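Local structure of flavodoxin (Bacillus cereus, 6FSG) at residues G89-D103 against V117-D129. The protein binds flavin mononucleotide and probably serves as a low-potential electron donor to a number of redox enzymes. Sequence-based numbering, arbitrary orientation.
Sequences GSCDSAYPKYGVAVD and VLEGLKVELTPED. With FMN (flavin mononucleotide), chain B; SO4 (sulfate ion), chain C.
The Tyr98 ring meets the Glu124 carboxylate at its edge, the two planes only 15° apart, with CE1 of Tyr98 3.3 Å from OE1 of Glu124. Cys91 CB lies over one face of this ring, off toward its rim, and a water at the edge links Tyr98 OH to the carbonyl of Lys122. The other ring of the loop, Tyr95, lays a face on the isoalloxazine of the flavin, near N5, its flat face matching the planar flavin.

Glutamate suits its place because it is long enough to reach across to the loop and ends in an anionic acceptor; the turn about CB-CG (chi2 85°) bends it that way. There OE2 of Glu124 takes a bond from Ser93 N, 3.0 Å away on the syn side and nearly straight at 170°. Lys122 instead runs extended, its methylenes passing alongside the Tyr98 ring in the opposite direction, while NZ of Lys122 reaches Tyr98 O at 2.9 Å and makes a salt bridge with Asp103 OD2 at 2.7 Å, joining strand, loop and helix 100-111. Ser90, small and polar, places OG opposite its backbone N, where it donates to Leu125 O (2.8 Å) and accepts from FMN O4'.

The backbones of strands 84-91 and 115-124 pair in parallel, Val123 N bonding to Gly89 O at 3.1 Å. Backbone N atoms of Asp92 and Gly99 hold flavin O2. Together these elements form the beta-alpha-beta unit at the edge of the flavodoxin fold, whose loop after strand 84-91 carries the tyrosine that lies face-on over the flavin.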
# COMPACT_ATOMS: atom_id res chain seq x y z
N GLY A 89 0.12 2.82 5.65
CA GLY A 89 1.40 2.65 6.33
C GLY A 89 1.32 2.98 7.80
O GLY A 89 0.43 3.70 8.25
N SER A 90 2.29 2.45 8.55
CA SER A 90 2.51 2.86 9.94
C SER A 90 3.50 4.03 9.96
O SER A 90 4.35 4.16 9.08
CB SER A 90 3.02 1.70 10.80
OG SER A 90 3.23 2.13 12.14
N CYS A 91 3.35 4.88 10.99
CA CYS A 91 3.87 6.25 11.04
C CYS A 91 4.31 6.55 12.48
O CYS A 91 4.04 5.79 13.41
CB CYS A 91 2.79 7.26 10.61
SG CYS A 91 2.02 6.89 9.00
N ASP A 92 4.98 7.68 12.68
CA ASP A 92 5.43 8.07 14.02
C ASP A 92 5.45 9.58 14.14
O ASP A 92 6.23 10.26 13.46
CB ASP A 92 6.81 7.45 14.28
CG ASP A 92 7.33 7.63 15.70
OD1 ASP A 92 6.80 8.44 16.49
OD2 ASP A 92 8.33 6.95 16.01
N SER A 93 4.59 10.13 15.00
CA SER A 93 4.50 11.58 15.15
C SER A 93 5.63 12.19 15.98
O SER A 93 5.56 13.38 16.32
CB SER A 93 3.14 11.96 15.74
OG SER A 93 2.98 11.34 16.99
N ALA A 94 6.67 11.42 16.30
CA ALA A 94 7.94 11.99 16.73
C ALA A 94 8.73 12.58 15.57
O ALA A 94 9.76 13.21 15.82
CB ALA A 94 8.80 10.95 17.44
N TYR A 95 8.27 12.41 14.34
CA TYR A 95 8.92 12.92 13.14
C TYR A 95 8.04 13.98 12.50
O TYR A 95 6.82 13.83 12.47
CB TYR A 95 9.14 11.77 12.15
CG TYR A 95 10.20 10.81 12.64
CD1 TYR A 95 9.87 9.75 13.46
CD2 TYR A 95 11.53 11.00 12.33
CE1 TYR A 95 10.83 8.88 13.93
CE2 TYR A 95 12.50 10.14 12.79
CZ TYR A 95 12.15 9.09 13.59
OH TYR A 95 13.12 8.23 14.05
N PRO A 96 8.63 15.09 12.02
CA PRO A 96 7.78 16.11 11.39
C PRO A 96 7.11 15.63 10.10
O PRO A 96 5.96 15.99 9.84
CB PRO A 96 8.74 17.28 11.15
CG PRO A 96 10.11 16.68 11.17
CD PRO A 96 10.03 15.53 12.15
N LYS A 97 7.81 14.84 9.29
CA LYS A 97 7.30 14.44 7.97
C LYS A 97 6.55 13.12 8.11
O LYS A 97 6.98 12.06 7.66
CB LYS A 97 8.45 14.37 6.96
CG LYS A 97 9.27 15.67 6.89
CD LYS A 97 10.42 15.59 5.92
CE LYS A 97 11.27 16.84 5.94
NZ LYS A 97 12.40 16.70 4.99
N TYR A 98 5.40 13.23 8.78
CA TYR A 98 4.66 12.08 9.28
C TYR A 98 4.01 11.29 8.15
O TYR A 98 3.17 11.82 7.42
CB TYR A 98 3.58 12.60 10.22
CG TYR A 98 2.64 11.57 10.81
CD1 TYR A 98 3.00 10.82 11.91
CD2 TYR A 98 1.37 11.39 10.28
CE1 TYR A 98 2.13 9.91 12.48
CE2 TYR A 98 0.48 10.46 10.85
CZ TYR A 98 0.88 9.73 11.95
OH TYR A 98 0.04 8.81 12.54
N GLY A 99 4.38 10.01 8.04
CA GLY A 99 3.76 9.12 7.07
C GLY A 99 3.91 9.53 5.62
O GLY A 99 3.14 9.07 4.78
N VAL A 100 4.92 10.35 5.30
CA VAL A 100 4.98 10.89 3.95
C VAL A 100 5.32 9.82 2.91
O VAL A 100 5.08 10.03 1.73
CB VAL A 100 5.87 12.15 3.81
CG1 VAL A 100 5.29 13.33 4.62
CG2 VAL A 100 7.31 11.87 4.18
N ALA A 101 5.86 8.66 3.31
CA ALA A 101 5.99 7.57 2.34
C ALA A 101 4.65 7.22 1.70
O ALA A 101 4.59 6.85 0.52
CB ALA A 101 6.58 6.33 3.01
N VAL A 102 3.57 7.28 2.48
CA VAL A 102 2.23 7.04 1.94
C VAL A 102 1.91 8.06 0.86
O VAL A 102 1.45 7.70 -0.24
CB VAL A 102 1.19 7.04 3.08
CG1 VAL A 102 -0.23 7.02 2.53
CG2 VAL A 102 1.44 5.86 4.03
N ASP A 103 2.15 9.34 1.14
CA ASP A 103 1.86 10.41 0.19
C ASP A 103 2.73 10.30 -1.06
O ASP A 103 2.26 10.56 -2.17
CB ASP A 103 2.07 11.74 0.90
CG ASP A 103 1.16 11.89 2.11
OD1 ASP A 103 -0.07 11.91 1.92
OD2 ASP A 103 1.70 11.95 3.24
N VAL A 117 -8.36 5.35 -5.15
CA VAL A 117 -9.77 5.34 -4.78
C VAL A 117 -10.03 5.58 -3.30
O VAL A 117 -11.20 5.71 -2.90
CB VAL A 117 -10.48 4.04 -5.23
CG1 VAL A 117 -10.44 3.93 -6.75
CG2 VAL A 117 -9.83 2.82 -4.60
N LEU A 118 -8.98 5.65 -2.48
CA LEU A 118 -9.09 5.93 -1.06
C LEU A 118 -8.03 6.96 -0.69
O LEU A 118 -6.97 7.04 -1.31
CB LEU A 118 -8.85 4.67 -0.21
CG LEU A 118 -9.76 3.48 -0.48
CD1 LEU A 118 -9.33 2.28 0.33
CD2 LEU A 118 -11.23 3.79 -0.21
N GLU A 119 -8.32 7.74 0.35
CA GLU A 119 -7.28 8.53 1.00
C GLU A 119 -6.23 7.59 1.60
O GLU A 119 -6.50 6.44 1.93
CB GLU A 119 -7.90 9.43 2.08
CG GLU A 119 -8.96 10.41 1.50
CD GLU A 119 -9.52 11.41 2.49
OE1 GLU A 119 -9.39 11.20 3.71
OE2 GLU A 119 -10.12 12.41 2.05
N GLY A 120 -5.01 8.09 1.76
CA GLY A 120 -3.99 7.28 2.40
C GLY A 120 -4.36 6.99 3.85
O GLY A 120 -4.85 7.86 4.57
N LEU A 121 -4.11 5.75 4.28
CA LEU A 121 -4.40 5.31 5.64
C LEU A 121 -3.10 5.33 6.44
O LEU A 121 -2.15 4.60 6.12
CB LEU A 121 -5.01 3.91 5.66
CG LEU A 121 -5.20 3.28 7.06
CD1 LEU A 121 -6.08 4.11 8.00
CD2 LEU A 121 -5.74 1.85 6.99
N LYS A 122 -3.06 6.16 7.48
CA LYS A 122 -1.89 6.31 8.35
C LYS A 122 -2.26 5.90 9.76
O LYS A 122 -3.21 6.43 10.34
CB LYS A 122 -1.40 7.75 8.35
CG LYS A 122 -0.86 8.21 7.01
CD LYS A 122 -0.42 9.65 7.05
CE LYS A 122 0.13 10.10 5.70
NZ LYS A 122 0.77 11.47 5.78
N VAL A 123 -1.47 5.00 10.34
CA VAL A 123 -1.66 4.53 11.71
C VAL A 123 -0.38 4.82 12.49
O VAL A 123 0.72 4.62 11.98
CB VAL A 123 -1.99 3.02 11.73
CG1 VAL A 123 -1.83 2.43 13.13
CG2 VAL A 123 -3.40 2.77 11.21
N GLU A 124 -0.54 5.29 13.73
CA GLU A 124 0.59 5.57 14.61
C GLU A 124 1.16 4.28 15.19
O GLU A 124 0.47 3.58 15.95
CB GLU A 124 0.12 6.48 15.75
CG GLU A 124 1.18 6.88 16.76
CD GLU A 124 1.97 8.09 16.32
OE1 GLU A 124 1.43 8.89 15.53
OE2 GLU A 124 3.13 8.24 16.77
N LEU A 125 2.41 3.97 14.86
CA LEU A 125 3.15 2.83 15.43
C LEU A 125 2.28 1.57 15.38
O LEU A 125 1.79 1.21 14.30
CB LEU A 125 3.68 3.21 16.81
CG LEU A 125 4.71 4.34 16.82
CD1 LEU A 125 5.12 4.67 18.26
CD2 LEU A 125 5.91 3.97 15.96
N THR A 126 2.12 0.84 16.48
CA THR A 126 1.40 -0.43 16.46
C THR A 126 -0.11 -0.18 16.50
O THR A 126 -0.58 0.56 17.37
CB THR A 126 1.81 -1.32 17.65
OG1 THR A 126 3.24 -1.43 17.71
CG2 THR A 126 1.20 -2.73 17.54
N PRO A 127 -0.88 -0.78 15.60
CA PRO A 127 -2.33 -0.57 15.61
C PRO A 127 -2.95 -0.95 16.95
O PRO A 127 -2.61 -1.98 17.53
CB PRO A 127 -2.84 -1.50 14.50
CG PRO A 127 -1.70 -1.70 13.60
CD PRO A 127 -0.44 -1.57 14.43
N GLU A 128 -3.87 -0.12 17.42
CA GLU A 128 -4.77 -0.47 18.51
C GLU A 128 -6.11 -0.89 17.90
O GLU A 128 -6.26 -0.95 16.68
CB GLU A 128 -4.90 0.66 19.53
CG GLU A 128 -3.68 0.77 20.45
CD GLU A 128 -3.98 1.55 21.72
OE1 GLU A 128 -4.32 2.74 21.61
OE2 GLU A 128 -3.90 0.96 22.83
N ASP A 129 -7.09 -1.17 18.76
CA ASP A 129 -8.33 -1.76 18.27
C ASP A 129 -8.97 -0.88 17.20
O ASP A 129 -9.45 -1.37 16.18
CB ASP A 129 -9.31 -1.99 19.42
CG ASP A 129 -8.84 -3.06 20.42
OD1 ASP A 129 -7.74 -3.64 20.26
OD2 ASP A 129 -9.60 -3.34 21.38
N1 FMN B . 8.03 7.93 10.66
C2 FMN B . 7.42 8.99 10.06
O2 FMN B . 6.19 9.00 10.10
N3 FMN B . 8.17 9.95 9.40
C4 FMN B . 9.54 9.85 9.27
O4 FMN B . 10.16 10.75 8.65
C4A FMN B . 10.16 8.73 9.89
N5 FMN B . 11.53 8.52 9.84
C5A FMN B . 12.10 7.40 10.46
C6 FMN B . 13.49 7.21 10.45
C7 FMN B . 14.07 6.12 11.11
C7M FMN B . 15.57 5.93 11.08
C8 FMN B . 13.23 5.25 11.82
C8M FMN B . 13.78 4.08 12.58
C9 FMN B . 11.86 5.47 11.86
C9A FMN B . 11.29 6.53 11.18
N10 FMN B . 9.92 6.70 11.21
C10 FMN B . 9.38 7.80 10.58
C1' FMN B . 9.02 5.79 12.02
C2' FMN B . 8.59 4.47 11.39
O2' FMN B . 7.98 4.68 10.14
C3' FMN B . 7.60 3.82 12.37
O3' FMN B . 8.33 3.29 13.45
C4' FMN B . 6.75 2.68 11.80
O4' FMN B . 5.87 2.15 12.79
C5' FMN B . 7.59 1.54 11.26
O5' FMN B . 6.69 0.67 10.59
P FMN B . 7.12 -0.85 10.54
O1P FMN B . 6.22 -1.52 9.54
O2P FMN B . 6.89 -1.44 11.89
O3P FMN B . 8.57 -0.90 10.15
S SO4 C . -12.09 7.43 1.83
O1 SO4 C . -12.37 8.60 2.66
O2 SO4 C . -12.49 6.19 2.50
O3 SO4 C . -12.86 7.51 0.59
O4 SO4 C . -10.67 7.41 1.52
O HOH W 1 -2.64 8.94 11.60